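Local coordinates for Trm112p-like protein (Encephalitozoon cuniculi, PDB 3Q87) that probably activates the methyltransferase Mtq2, its partner in the complex that methylates the translation termination factor eRF1, and binds a zinc ion through four cysteines, at residues T46-G49 against G50-L53. Sequence-based numbering, arbitrary orientation.
Sequences TENG and GERL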
loop_
_atom_site.group_PDB
_atom_site.type_symbol
_atom_site.label_atom_id
_atom_site.label_comp_id
_atom_site.label_asym_id
_atom_site.label_seq_id
_atom_site.Cartn_x
_atom_site.Cartn_y
_atom_site.Cartn_z
ATOM N N THR A 46 3.122 -19.772 0.762
ATOM C CA THR A 46 3.601 -21.144 0.545
ATOM C C THR A 46 4.606 -21.553 1.611
ATOM O O THR A 46 4.565 -22.677 2.104
ATOM C CB THR A 46 4.249 -21.382 -0.867
ATOM O OG1 THR A 46 5.309 -20.443 -1.104
ATOM C CG2 THR A 46 3.218 -21.299 -1.982
ATOM N N GLU A 47 5.508 -20.641 1.962
ATOM C CA GLU A 47 6.587 -20.948 2.898
ATOM C C GLU A 47 6.107 -21.684 4.149
ATOM O O GLU A 47 4.974 -21.495 4.592
ATOM C CB GLU A 47 7.327 -19.675 3.292
ATOM C CG GLU A 47 8.077 -19.026 2.140
ATOM C CD GLU A 47 8.443 -17.587 2.433
ATOM O OE1 GLU A 47 8.183 -17.135 3.573
ATOM O OE2 GLU A 47 8.981 -16.912 1.527
ATOM N N ASN A 48 6.984 -22.507 4.722
ATOM C CA ASN A 48 6.631 -23.348 5.863
ATOM C C ASN A 48 5.343 -24.098 5.629
ATOM O O ASN A 48 4.461 -24.121 6.488
ATOM C CB ASN A 48 6.506 -22.532 7.147
ATOM C CG ASN A 48 7.709 -22.681 8.051
ATOM O OD1 ASN A 48 8.851 -22.576 7.602
ATOM N ND2 ASN A 48 7.460 -22.927 9.339
ATOM N N GLY A 49 5.232 -24.702 4.456
ATOM C CA GLY A 49 4.072 -25.505 4.143
ATOM C C GLY A 49 2.768 -24.776 4.383
ATOM O O GLY A 49 1.828 -25.346 4.940
ATOM N N GLY A 50 2.721 -23.512 3.967
ATOM C CA GLY A 50 1.494 -22.737 3.984
ATOM C C GLY A 50 1.156 -22.212 5.363
ATOM O O GLY A 50 -0.014 -22.072 5.718
ATOM N N GLU A 51 2.190 -21.911 6.136
ATOM C CA GLU A 51 2.012 -21.420 7.492
ATOM C C GLU A 51 1.046 -20.237 7.589
ATOM O O GLU A 51 0.140 -20.240 8.426
ATOM C CB GLU A 51 3.356 -21.054 8.124
ATOM C CG GLU A 51 3.205 -20.437 9.504
ATOM C CD GLU A 51 4.522 -20.023 10.109
ATOM O OE1 GLU A 51 4.526 -19.653 11.300
ATOM O OE2 GLU A 51 5.549 -20.069 9.399
ATOM N N ARG A 52 1.240 -19.223 6.752
ATOM C CA ARG A 52 0.381 -18.039 6.816
ATOM C C ARG A 52 -1.087 -18.401 6.578
ATOM O O ARG A 52 -1.983 -17.861 7.243
ATOM C CB ARG A 52 0.860 -16.930 5.862
ATOM C CG ARG A 52 2.179 -16.300 6.288
ATOM C CD ARG A 52 2.410 -14.933 5.660
ATOM N NE ARG A 52 3.477 -14.212 6.343
ATOM C CZ ARG A 52 4.778 -14.304 6.051
ATOM N NH1 ARG A 52 5.203 -15.086 5.071
ATOM N NH2 ARG A 52 5.664 -13.598 6.745
ATOM N N LEU A 53 -1.325 -19.330 5.653
ATOM C CA LEU A 53 -2.680 -19.793 5.356
ATOM C C LEU A 53 -3.312 -20.538 6.527
ATOM O O LEU A 53 -4.482 -20.336 6.847
ATOM C CB LEU A 53 -2.676 -20.699 4.127
ATOM C CG LEU A 53 -2.251 -20.043 2.815
ATOM C CD1 LEU A 53 -2.317 -21.051 1.691
ATOM C CD2 LEU A 53 -3.150 -18.859 2.519
HETATM O O HOH W 1 3.393 -19.102 4.752
#
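From T46 to G50 the chain makes a kink in the helix 42-59, where N48, G49 and G50 all take positive phi and G50 N donates to T46 O at 2.8 Å, from well above that carbonyl's plane. At such a break in an α-helix the turn is carried over by two carbonyls, T46 O and E47 O. E47 O takes the N-H of E51 at 3.2 Å, almost head-on, and a weak bond from G50 N. A water then spans the kink, donating to E47 O and accepting the N-H of R52, each at 2.9 Å, standing in for the direct bond that R52 N does not make to the preceding turn. The side chains of E47 and R52 run side by side, pointing the same way. OE1 of E47 lies at the guanidinium edge, 3.9 Å from R52 NH1, a long salt bridge with the two planes 59° apart, while R52 NH1 also donates to M44 O and E47 OE2 bonds to H43 ND1. Farther along, L53 packs against helices 70-78 and 84-91. E51, its CG anti to the backbone N (chi1 176°), extends alongside N48, and its OE1 pairs with K19. CB of N48 lies 3.6 Å from CB of E51, while E51 OE2 comes to 3.4 Å from N48 ND2 at an angle too poor for a hydrogen bond.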